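Local coordinates for N-acetyl-beta-D glucosaminidase (Rhizomucor miehei CAU432, PDB 4ZM6), which probably hydrolyses terminal N-acetyl-beta-D-hexosaminides through its glycoside hydrolase family 3 part and acetylates glucosamine with acetyl-CoA through a GCN5-related N-acetyltransferase region, at residues D564-L574 against Y778-L789. Numbering follows the deposited sequence.
Sequences DWPLRKDKINL and YRSDLIWTDDKL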
ATOM      1  N   ASP A 564      14.776 -36.525   5.113  1.00 54.37           N
ATOM      2  CA  ASP A 564      14.092 -37.246   4.026  1.00 56.77           C
ATOM      3  C   ASP A 564      14.116 -36.524   2.675  1.00 55.44           C
ATOM      4  O   ASP A 564      13.903 -37.152   1.637  1.00 54.17           O
ATOM      5  CB  ASP A 564      12.623 -37.507   4.393  1.00 59.43           C
ATOM      6  CG  ASP A 564      12.459 -38.568   5.464  1.00 59.95           C
ATOM      7  OD1 ASP A 564      13.473 -39.002   6.051  1.00 58.59           O
ATOM      8  OD2 ASP A 564      11.301 -38.964   5.718  1.00 59.69           O
ATOM      9  N   TRP A 565      14.343 -35.209   2.692  1.00 55.34           N
ATOM     10  CA  TRP A 565      14.248 -34.384   1.490  1.00 51.85           C
ATOM     11  C   TRP A 565      15.398 -33.390   1.392  1.00 50.67           C
ATOM     12  O   TRP A 565      15.165 -32.181   1.364  1.00 52.13           O
ATOM     13  CB  TRP A 565      12.943 -33.590   1.488  1.00 50.90           C
ATOM     14  CG  TRP A 565      11.715 -34.348   1.843  1.00 50.83           C
ATOM     15  CD1 TRP A 565      11.260 -34.620   3.098  1.00 50.05           C
ATOM     16  CD2 TRP A 565      10.745 -34.890   0.937  1.00 50.34           C
ATOM     17  NE1 TRP A 565      10.080 -35.316   3.031  1.00 49.58           N
ATOM     18  CE2 TRP A 565       9.737 -35.487   1.717  1.00 48.52           C
ATOM     19  CE3 TRP A 565      10.639 -34.938  -0.459  1.00 50.04           C
ATOM     20  CZ2 TRP A 565       8.635 -36.126   1.154  1.00 48.50           C
ATOM     21  CZ3 TRP A 565       9.539 -35.573  -1.019  1.00 49.93           C
ATOM     22  CH2 TRP A 565       8.551 -36.157  -0.209  1.00 49.35           C
ATOM     23  N   PRO A 566      16.642 -33.884   1.335  1.00 48.79           N
ATOM     24  CA  PRO A 566      17.764 -32.958   1.149  1.00 48.01           C
ATOM     25  C   PRO A 566      17.637 -32.208  -0.180  1.00 47.11           C
ATOM     26  O   PRO A 566      17.317 -32.826  -1.200  1.00 47.55           O
ATOM     27  CB  PRO A 566      18.990 -33.875   1.163  1.00 48.30           C
ATOM     28  CG  PRO A 566      18.466 -35.242   0.857  1.00 49.06           C
ATOM     29  CD  PRO A 566      17.077 -35.288   1.404  1.00 48.43           C
ATOM     30  N   LEU A 567      17.862 -30.892  -0.161  1.00 46.31           N
ATOM     31  CA  LEU A 567      17.608 -30.046  -1.336  1.00 46.77           C
ATOM     32  C   LEU A 567      18.546 -28.841  -1.395  1.00 47.29           C
ATOM     33  O   LEU A 567      18.446 -27.940  -0.565  1.00 48.78           O
ATOM     34  CB  LEU A 567      16.152 -29.564  -1.316  1.00 47.00           C
ATOM     35  CG  LEU A 567      15.601 -28.967  -2.612  1.00 48.22           C
ATOM     36  CD1 LEU A 567      15.513 -30.027  -3.706  1.00 49.26           C
ATOM     37  CD2 LEU A 567      14.238 -28.328  -2.395  1.00 47.83           C
ATOM     38  N   ARG A 568      19.436 -28.815  -2.389  1.00 46.65           N
ATOM     39  CA  ARG A 568      20.457 -27.759  -2.507  1.00 45.22           C
ATOM     40  C   ARG A 568      19.864 -26.364  -2.800  1.00 45.37           C
ATOM     41  O   ARG A 568      18.749 -26.247  -3.312  1.00 45.92           O
ATOM     42  CB  ARG A 568      21.488 -28.138  -3.583  1.00 44.28           C
ATOM     43  N   LYS A 569      20.631 -25.321  -2.482  1.00 45.39           N
ATOM     44  CA  LYS A 569      20.184 -23.925  -2.589  1.00 46.68           C
ATOM     45  C   LYS A 569      19.564 -23.560  -3.938  1.00 49.56           C
ATOM     46  O   LYS A 569      18.575 -22.821  -3.992  1.00 49.49           O
ATOM     47  CB  LYS A 569      21.346 -22.956  -2.309  1.00 45.30           C
ATOM     48  N   ASP A 570      20.149 -24.063  -5.021  1.00 51.64           N
ATOM     49  CA  ASP A 570      19.702 -23.679  -6.363  1.00 52.21           C
ATOM     50  C   ASP A 570      18.344 -24.279  -6.735  1.00 49.53           C
ATOM     51  O   ASP A 570      17.578 -23.661  -7.478  1.00 48.31           O
ATOM     52  CB  ASP A 570      20.766 -23.989  -7.430  1.00 56.39           C
ATOM     53  CG  ASP A 570      21.126 -25.460  -7.505  1.00 60.68           C
ATOM     54  OD1 ASP A 570      21.711 -25.980  -6.525  1.00 69.41           O
ATOM     55  OD2 ASP A 570      20.842 -26.088  -8.550  1.00 61.85           O
ATOM     56  N   LYS A 571      18.033 -25.461  -6.211  1.00 48.32           N
ATOM     57  CA  LYS A 571      16.708 -26.057  -6.433  1.00 48.53           C
ATOM     58  C   LYS A 571      15.615 -25.265  -5.714  1.00 47.70           C
ATOM     59  O   LYS A 571      14.553 -24.985  -6.274  1.00 45.49           O
ATOM     60  CB  LYS A 571      16.688 -27.521  -5.988  1.00 48.73           C
ATOM     61  CG  LYS A 571      17.612 -28.422  -6.796  1.00 49.78           C
ATOM     62  CD  LYS A 571      17.208 -28.490  -8.265  1.00 49.43           C
ATOM     63  CE  LYS A 571      18.357 -28.948  -9.143  1.00 49.00           C
ATOM     64  NZ  LYS A 571      17.957 -28.962 -10.576  1.00 49.13           N
ATOM     65  N   ILE A 572      15.890 -24.892  -4.472  1.00 47.85           N
ATOM     66  CA  ILE A 572      14.987 -24.036  -3.720  1.00 47.63           C
ATOM     67  C   ILE A 572      14.757 -22.751  -4.516  1.00 46.20           C
ATOM     68  O   ILE A 572      13.617 -22.358  -4.756  1.00 45.71           O
ATOM     69  CB  ILE A 572      15.538 -23.742  -2.299  1.00 47.55           C
ATOM     70  CG1 ILE A 572      15.496 -25.020  -1.447  1.00 47.38           C
ATOM     71  CG2 ILE A 572      14.745 -22.636  -1.609  1.00 46.80           C
ATOM     72  CD1 ILE A 572      16.335 -24.961  -0.187  1.00 48.46           C
ATOM     73  N   ASN A 573      15.846 -22.125  -4.951  1.00 46.02           N
ATOM     74  CA  ASN A 573      15.767 -20.884  -5.722  1.00 45.60           C
ATOM     75  C   ASN A 573      14.959 -21.057  -7.008  1.00 45.33           C
ATOM     76  O   ASN A 573      14.160 -20.194  -7.375  1.00 46.02           O
ATOM     77  CB  ASN A 573      17.173 -20.370  -6.041  1.00 45.93           C
ATOM     78  CG  ASN A 573      17.163 -18.995  -6.673  1.00 47.33           C
ATOM     79  OD1 ASN A 573      16.854 -17.997  -6.021  1.00 50.44           O
ATOM     80  ND2 ASN A 573      17.510 -18.931  -7.951  1.00 47.92           N
ATOM     81  N   LEU A 574      15.156 -22.182  -7.687  1.00 44.78           N
ATOM     82  CA  LEU A 574      14.381 -22.488  -8.880  1.00 44.39           C
ATOM     83  C   LEU A 574      12.883 -22.545  -8.556  1.00 44.37           C
ATOM     84  O   LEU A 574      12.080 -21.840  -9.184  1.00 42.78           O
ATOM     85  CB  LEU A 574      14.850 -23.816  -9.483  1.00 44.72           C
ATOM     86  CG  LEU A 574      14.122 -24.308 -10.736  1.00 44.25           C
ATOM     87  CD1 LEU A 574      14.365 -23.381 -11.919  1.00 44.08           C
ATOM     88  CD2 LEU A 574      14.559 -25.725 -11.063  1.00 44.49           C
ATOM     89  N   TYR A 778      15.684 -24.480 -16.137  1.00 49.50           N
ATOM     90  CA  TYR A 778      14.477 -23.985 -15.467  1.00 52.52           C
ATOM     91  C   TYR A 778      13.346 -25.018 -15.388  1.00 51.85           C
ATOM     92  O   TYR A 778      12.208 -24.670 -15.073  1.00 52.16           O
ATOM     93  CB  TYR A 778      13.955 -22.687 -16.123  1.00 53.32           C
ATOM     94  CG  TYR A 778      14.923 -21.516 -16.071  1.00 54.82           C
ATOM     95  CD1 TYR A 778      15.841 -21.379 -15.030  1.00 55.50           C
ATOM     96  CD2 TYR A 778      14.908 -20.533 -17.057  1.00 55.86           C
ATOM     97  CE1 TYR A 778      16.723 -20.315 -14.985  1.00 55.70           C
ATOM     98  CE2 TYR A 778      15.787 -19.459 -17.013  1.00 56.19           C
ATOM     99  CZ  TYR A 778      16.692 -19.359 -15.971  1.00 55.70           C
ATOM    100  OH  TYR A 778      17.573 -18.310 -15.899  1.00 55.08           O
ATOM    101  N   ARG A 779      13.654 -26.281 -15.662  1.00 50.88           N
ATOM    102  CA  ARG A 779      12.691 -27.351 -15.464  1.00 50.41           C
ATOM    103  C   ARG A 779      12.779 -27.831 -14.021  1.00 49.01           C
ATOM    104  O   ARG A 779      13.852 -28.207 -13.548  1.00 49.46           O
ATOM    105  CB  ARG A 779      12.953 -28.504 -16.433  1.00 50.89           C
ATOM    106  CG  ARG A 779      12.739 -28.132 -17.892  1.00 51.00           C
ATOM    107  CD  ARG A 779      11.264 -28.103 -18.272  1.00 51.44           C
ATOM    108  NE  ARG A 779      10.646 -29.428 -18.193  1.00 53.06           N
ATOM    109  CZ  ARG A 779      10.826 -30.417 -19.075  1.00 55.12           C
ATOM    110  NH1 ARG A 779      11.622 -30.266 -20.130  1.00 53.90           N
ATOM    111  NH2 ARG A 779      10.214 -31.583 -18.892  1.00 57.12           N
ATOM    112  N   SER A 780      11.645 -27.799 -13.328  1.00 47.91           N
ATOM    113  CA  SER A 780      11.565 -28.209 -11.931  1.00 46.86           C
ATOM    114  C   SER A 780      10.831 -29.542 -11.786  1.00 47.85           C
ATOM    115  O   SER A 780      10.428 -29.903 -10.680  1.00 48.16           O
ATOM    116  CB  SER A 780      10.872 -27.118 -11.113  1.00 46.68           C
ATOM    117  OG  SER A 780       9.708 -26.648 -11.775  1.00 48.18           O
ATOM    118  N   ASP A 781      10.673 -30.274 -12.896  1.00 47.43           N
ATOM    119  CA  ASP A 781      10.055 -31.615 -12.887  1.00 45.45           C
ATOM    120  C   ASP A 781      10.677 -32.482 -11.797  1.00 43.69           C
ATOM    121  O   ASP A 781       9.978 -33.060 -10.954  1.00 40.95           O
ATOM    122  CB  ASP A 781      10.233 -32.333 -14.236  1.00 44.97           C
ATOM    123  CG  ASP A 781       9.586 -31.593 -15.403  1.00 45.70           C
ATOM    124  OD1 ASP A 781       9.661 -30.348 -15.444  1.00 46.26           O
ATOM    125  OD2 ASP A 781       9.027 -32.260 -16.301  1.00 45.62           O
ATOM    126  N   LEU A 782      12.003 -32.558 -11.820  1.00 41.43           N
ATOM    127  CA  LEU A 782      12.738 -33.333 -10.845  1.00 42.21           C
ATOM    128  C   LEU A 782      13.737 -32.431 -10.151  1.00 43.02           C
ATOM    129  O   LEU A 782      14.658 -31.918 -10.779  1.00 45.70           O
ATOM    130  CB  LEU A 782      13.447 -34.508 -11.524  1.00 41.98           C
ATOM    131  CG  LEU A 782      14.360 -35.385 -10.664  1.00 42.52           C
ATOM    132  CD1 LEU A 782      13.578 -36.103  -9.571  1.00 43.17           C
ATOM    133  CD2 LEU A 782      15.091 -36.392 -11.538  1.00 42.17           C
ATOM    134  N   ILE A 783      13.533 -32.224  -8.854  1.00 44.45           N
ATOM    135  CA  ILE A 783      14.456 -31.439  -8.037  1.00 44.43           C
ATOM    136  C   ILE A 783      15.180 -32.312  -7.009  1.00 45.18           C
ATOM    137  O   ILE A 783      16.098 -31.846  -6.329  1.00 45.84           O
ATOM    138  CB  ILE A 783      13.734 -30.273  -7.320  1.00 43.91           C
ATOM    139  CG1 ILE A 783      12.691 -30.789  -6.316  1.00 45.67           C
ATOM    140  CG2 ILE A 783      13.064 -29.361  -8.334  1.00 42.94           C
ATOM    141  CD1 ILE A 783      12.099 -29.714  -5.428  1.00 45.68           C
ATOM    142  N   TRP A 784      14.787 -33.578  -6.909  1.00 44.61           N
ATOM    143  CA  TRP A 784      15.284 -34.452  -5.855  1.00 46.48           C
ATOM    144  C   TRP A 784      16.527 -35.204  -6.323  1.00 48.28           C
ATOM    145  O   TRP A 784      16.582 -36.434  -6.260  1.00 49.17           O
ATOM    146  CB  TRP A 784      14.186 -35.438  -5.430  1.00 45.51           C
ATOM    147  CG  TRP A 784      12.895 -34.776  -5.056  1.00 43.70           C
ATOM    148  CD1 TRP A 784      11.674 -34.954  -5.647  1.00 42.63           C
ATOM    149  CD2 TRP A 784      12.700 -33.823  -4.013  1.00 42.61           C
ATOM    150  NE1 TRP A 784      10.733 -34.169  -5.035  1.00 41.48           N
ATOM    151  CE2 TRP A 784      11.336 -33.465  -4.025  1.00 42.35           C
ATOM    152  CE3 TRP A 784      13.544 -33.237  -3.062  1.00 43.24           C
ATOM    153  CZ2 TRP A 784      10.798 -32.544  -3.122  1.00 42.70           C
ATOM    154  CZ3 TRP A 784      13.003 -32.317  -2.160  1.00 42.62           C
ATOM    155  CH2 TRP A 784      11.645 -31.981  -2.203  1.00 41.88           C
ATOM    156  N   THR A 785      17.534 -34.457  -6.768  1.00 49.82           N
ATOM    157  CA  THR A 785      18.715 -35.041  -7.408  1.00 52.35           C
ATOM    158  C   THR A 785      19.866 -35.321  -6.440  1.00 53.54           C
ATOM    159  O   THR A 785      20.950 -35.717  -6.870  1.00 56.43           O
ATOM    160  CB  THR A 785      19.240 -34.134  -8.539  1.00 53.32           C
ATOM    161  OG1 THR A 785      19.517 -32.826  -8.020  1.00 55.44           O
ATOM    162  CG2 THR A 785      18.221 -34.033  -9.669  1.00 52.94           C
ATOM    163  N   ASP A 786      19.634 -35.135  -5.144  1.00 54.86           N
ATOM    164  CA  ASP A 786      20.645 -35.429  -4.129  1.00 56.03           C
ATOM    165  C   ASP A 786      21.061 -36.897  -4.222  1.00 59.55           C
ATOM    166  O   ASP A 786      20.248 -37.753  -4.571  1.00 60.73           O
ATOM    167  CB  ASP A 786      20.084 -35.107  -2.741  1.00 54.23           C
ATOM    168  CG  ASP A 786      21.091 -35.308  -1.638  1.00 53.68           C
ATOM    169  OD1 ASP A 786      21.260 -36.465  -1.199  1.00 54.38           O
ATOM    170  OD2 ASP A 786      21.697 -34.308  -1.197  1.00 53.05           O
ATOM    171  N   ASP A 787      22.318 -37.188  -3.903  1.00 62.60           N
ATOM    172  CA  ASP A 787      22.840 -38.560  -3.998  1.00 66.57           C
ATOM    173  C   ASP A 787      22.013 -39.581  -3.208  1.00 65.78           C
ATOM    174  O   ASP A 787      21.923 -40.741  -3.604  1.00 68.54           O
ATOM    175  CB  ASP A 787      24.298 -38.626  -3.530  1.00 70.63           C
ATOM    176  CG  ASP A 787      25.231 -37.809  -4.402  1.00 75.75           C
ATOM    177  OD1 ASP A 787      24.763 -36.838  -5.041  1.00 81.85           O
ATOM    178  OD2 ASP A 787      26.439 -38.132  -4.441  1.00 78.66           O
ATOM    179  N   LYS A 788      21.412 -39.154  -2.097  1.00 62.80           N
ATOM    180  CA  LYS A 788      20.660 -40.062  -1.234  1.00 61.45           C
ATOM    181  C   LYS A 788      19.230 -40.319  -1.729  1.00 61.31           C
ATOM    182  O   LYS A 788      18.519 -41.147  -1.160  1.00 62.23           O
ATOM    183  CB  LYS A 788      20.642 -39.525   0.202  1.00 58.64           C
ATOM    184  N   LEU A 789      18.811 -39.621  -2.781  1.00 61.41           N
ATOM    185  CA  LEU A 789      17.463 -39.773  -3.332  1.00 61.61           C
ATOM    186  C   LEU A 789      17.554 -40.341  -4.752  1.00 59.73           C
ATOM    187  O   LEU A 789      17.936 -41.498  -4.920  1.00 60.31           O
ATOM    188  CB  LEU A 789      16.723 -38.424  -3.298  1.00 60.74           C
ATOM    189  CG  LEU A 789      16.573 -37.740  -1.940  1.00 58.89           C
ATOM    190  CD1 LEU A 789      15.683 -36.515  -2.093  1.00 58.33           C
ATOM    191  CD2 LEU A 789      16.014 -38.697  -0.898  1.00 58.67           C
TER
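Tyr778 begins the contact by meeting Leu574, whose CD1 lies 3.6 Å from Tyr778 CA and also touches the ring. The other methyl of Leu574, CD2, rests against Arg779 O and Ser780 CB. In Leu574 CG stands anti to the backbone N (chi1 179°), which carries both methyls on to 778-780. Arg779 itself turns away and grips Asp781 side-on with NE and NH2, while NH1 forms salt bridges to Asp747 and Asp750. Ile783 then slides past Lys571, running in the opposite direction, with CD of the lysine 4.0 Å from Ile783 CB. Ile783 CD1 packs on Leu567 CD1 at 3.8 Å. Next comes the Trp784 indole, sandwiched between Ile783 CG1 over the centre of one face and Trp565 CE3 toward the rim of the other. The two six-membered rings are inclined at 58°, and Leu567 CD1 comes within 3.7 Å of Trp784 CZ3. The Asp786 side chain crosses Pro566 at about a right angle, its carboxylate touching CB and CG, and Asp786 OD1 accepts a hydrogen bond from the backbone N-H of Lys788 (N to OD1 2.8 Å) in an Asx turn. Leu789 ends the run, its CD1 4.0 Å from Pro566 CD. This largely apolar packing sets the turn 564-568 and the start of helix 569-577 against the loop joining strands 763-771 and 794-802, consistent with an interface between two GNAT-like regions.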